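Long-range contact in adhesion and penetration protein autotransporter (PDB 3SYJ), which promotes bacterial adherence to and invasion of host cells and is probably a serine protease, secreted as the passenger domain of an autotransporter: residues 150-155 against 221-226. Sequence-based numbering, arbitrary orientation.
Sequences ERVRIG and PMFIYD
In the protease domain at the head of the Hap passenger, V152 and F223 form the hydrogen-bonded pair of two antiparallel strands, 151-155 and 221-226. V152 N donates to F223 O, while F223 N returns a bond to V152 O at 2.8 Å. That return bond is nearly straight, with an N-H...O angle of 175° at the hydrogen. Y225 N extends the pairing to E150 O at 2.9 Å. On one face, beta-branched V152 and I154 suit an extended strand and offer methyls to F223: V152 CG2 meets F223 CB at 3.9 Å, and I154 CG2 touches the ring's edge at CE2. The same I154 methyl also packs on P221 CD, 3.9 Å away. F15 and A16 of helix 9-17 pack on V152 and I154 respectively.

The strands belong to an antiparallel sheet of the S6 peptidase domain, a member of the chymotrypsin-like PA clan, and 221-226 begins just after S218, the probable nucleophile. The other face carries R151, R153, M222 and I224. The stem of R151 crosses M222 at an angle, with R151 CD a tight 3.3 Å from M222 CE. A bend at chi3 (-89°) brings NH1 toward M222 SD and one guanidinium face under I224 CD1, which sits 3.9 Å above its centre. M222 SD lies at the edge, in plane, and accepts a weak hydrogen bond from NH1; NE makes another weak one to Y206 OH. Flexible, polarisable methionine can thus serve both the stem and the head of the arginine. R153, long enough to reach past P221, gives NH2 to S220 OG and, in a salt bridge, to OD1 of D217, directly before S218. A water accepts from R153 NE at 2.9 Å and donates weakly to P221 O.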
loop_
_atom_site.group_PDB
_atom_site.type_symbol
_atom_site.label_atom_id
_atom_site.label_comp_id
_atom_site.label_asym_id
_atom_site.label_seq_id
_atom_site.Cartn_x
_atom_site.Cartn_y
_atom_site.Cartn_z
ATOM N N GLU A 150 -35.341 -7.948 -48.022
ATOM C CA GLU A 150 -36.180 -7.039 -47.252
ATOM C C GLU A 150 -36.870 -6.011 -48.145
ATOM O O GLU A 150 -36.330 -5.592 -49.173
ATOM C CB GLU A 150 -35.350 -6.352 -46.168
ATOM C CG GLU A 150 -34.560 -7.320 -45.293
ATOM C CD GLU A 150 -35.372 -7.920 -44.159
ATOM O OE1 GLU A 150 -36.595 -7.667 -44.094
ATOM O OE2 GLU A 150 -34.785 -8.638 -43.319
ATOM N N ARG A 151 -38.079 -5.623 -47.757
ATOM C CA ARG A 151 -38.846 -4.631 -48.498
ATOM C C ARG A 151 -39.736 -3.886 -47.507
ATOM O O ARG A 151 -40.375 -4.517 -46.664
ATOM C CB ARG A 151 -39.695 -5.296 -49.590
ATOM C CG ARG A 151 -39.581 -4.599 -50.936
ATOM C CD ARG A 151 -40.813 -4.733 -51.810
ATOM N NE ARG A 151 -40.811 -5.906 -52.675
ATOM C CZ ARG A 151 -40.954 -5.875 -54.002
ATOM N NH1 ARG A 151 -41.098 -4.729 -54.644
ATOM N NH2 ARG A 151 -40.960 -7.004 -54.691
ATOM N N VAL A 152 -39.778 -2.555 -47.595
ATOM C CA VAL A 152 -40.585 -1.756 -46.667
ATOM C C VAL A 152 -41.302 -0.589 -47.360
ATOM O O VAL A 152 -40.944 -0.206 -48.476
ATOM C CB VAL A 152 -39.734 -1.189 -45.515
ATOM C CG1 VAL A 152 -39.040 -2.304 -44.756
ATOM C CG2 VAL A 152 -38.711 -0.205 -46.051
ATOM N N ARG A 153 -42.319 -0.038 -46.699
ATOM C CA ARG A 153 -43.017 1.154 -47.189
ATOM C C ARG A 153 -43.409 2.058 -46.024
ATOM O O ARG A 153 -43.337 1.669 -44.857
ATOM C CB ARG A 153 -44.258 0.795 -48.025
ATOM C CG ARG A 153 -45.449 0.236 -47.226
ATOM C CD ARG A 153 -46.780 0.427 -47.973
ATOM N NE ARG A 153 -47.077 1.850 -48.162
ATOM C CZ ARG A 153 -47.733 2.612 -47.289
ATOM N NH1 ARG A 153 -48.202 2.090 -46.158
ATOM N NH2 ARG A 153 -47.935 3.903 -47.550
ATOM N N ILE A 154 -43.831 3.272 -46.338
ATOM C CA ILE A 154 -44.102 4.243 -45.300
ATOM C C ILE A 154 -44.995 5.317 -45.883
ATOM O O ILE A 154 -44.847 5.681 -47.049
ATOM C CB ILE A 154 -42.784 4.864 -44.787
ATOM C CG1 ILE A 154 -43.067 5.931 -43.719
ATOM C CG2 ILE A 154 -41.984 5.438 -45.954
ATOM C CD1 ILE A 154 -41.825 6.516 -43.071
ATOM N N GLY A 155 -45.927 5.825 -45.086
ATOM C CA GLY A 155 -46.829 6.859 -45.571
ATOM C C GLY A 155 -47.698 7.489 -44.500
ATOM O O GLY A 155 -47.683 7.067 -43.343
ATOM N N PRO A 221 -43.361 6.293 -50.708
ATOM C CA PRO A 221 -42.300 5.468 -51.280
ATOM C C PRO A 221 -42.309 4.028 -50.790
ATOM O O PRO A 221 -42.750 3.727 -49.686
ATOM C CB PRO A 221 -41.024 6.138 -50.757
ATOM C CG PRO A 221 -41.462 7.080 -49.662
ATOM C CD PRO A 221 -42.926 6.923 -49.451
ATOM N N MET A 222 -41.773 3.147 -51.616
ATOM C CA MET A 222 -41.610 1.755 -51.258
ATOM C C MET A 222 -40.149 1.431 -51.548
ATOM O O MET A 222 -39.632 1.788 -52.605
ATOM C CB MET A 222 -42.586 0.909 -52.081
ATOM C CG MET A 222 -42.455 -0.589 -51.948
ATOM S SD MET A 222 -41.666 -1.349 -53.373
ATOM C CE MET A 222 -40.073 -1.666 -52.681
ATOM N N PHE A 223 -39.478 0.791 -50.594
ATOM C CA PHE A 223 -38.039 0.567 -50.677
ATOM C C PHE A 223 -37.710 -0.911 -50.708
ATOM O O PHE A 223 -38.401 -1.721 -50.098
ATOM C CB PHE A 223 -37.337 1.189 -49.466
ATOM C CG PHE A 223 -37.602 2.651 -49.295
ATOM C CD1 PHE A 223 -36.737 3.591 -49.832
ATOM C CD2 PHE A 223 -38.716 3.089 -48.596
ATOM C CE1 PHE A 223 -36.978 4.951 -49.679
ATOM C CE2 PHE A 223 -38.963 4.444 -48.433
ATOM C CZ PHE A 223 -38.086 5.378 -48.978
ATOM N N ILE A 224 -36.638 -1.266 -51.409
ATOM C CA ILE A 224 -36.218 -2.656 -51.464
ATOM C C ILE A 224 -34.743 -2.779 -51.109
ATOM O O ILE A 224 -33.931 -1.917 -51.463
ATOM C CB ILE A 224 -36.537 -3.301 -52.841
ATOM C CG1 ILE A 224 -36.492 -4.836 -52.757
ATOM C CG2 ILE A 224 -35.623 -2.745 -53.943
ATOM C CD1 ILE A 224 -37.013 -5.534 -53.997
ATOM N N TYR A 225 -34.396 -3.832 -50.376
ATOM C CA TYR A 225 -33.007 -4.036 -50.006
ATOM C C TYR A 225 -32.279 -4.909 -51.023
ATOM O O TYR A 225 -32.655 -6.060 -51.244
ATOM C CB TYR A 225 -32.892 -4.668 -48.621
ATOM C CG TYR A 225 -31.464 -4.680 -48.089
ATOM C CD1 TYR A 225 -30.856 -3.506 -47.675
ATOM C CD2 TYR A 225 -30.733 -5.858 -48.011
ATOM C CE1 TYR A 225 -29.566 -3.496 -47.185
ATOM C CE2 TYR A 225 -29.436 -5.863 -47.525
ATOM C CZ TYR A 225 -28.856 -4.672 -47.113
ATOM O OH TYR A 225 -27.575 -4.642 -46.620
ATOM N N ASP A 226 -31.240 -4.343 -51.638
ATOM C CA ASP A 226 -30.337 -5.090 -52.506
ATOM C C ASP A 226 -29.226 -5.698 -51.650
ATOM O O ASP A 226 -28.373 -4.982 -51.137
ATOM C CB ASP A 226 -29.742 -4.161 -53.569
ATOM C CG ASP A 226 -28.950 -4.908 -54.631
ATOM O OD1 ASP A 226 -28.201 -5.846 -54.285
ATOM O OD2 ASP A 226 -29.071 -4.549 -55.821
HETATM O O HOH W 1 -45.651 3.375 -50.102
#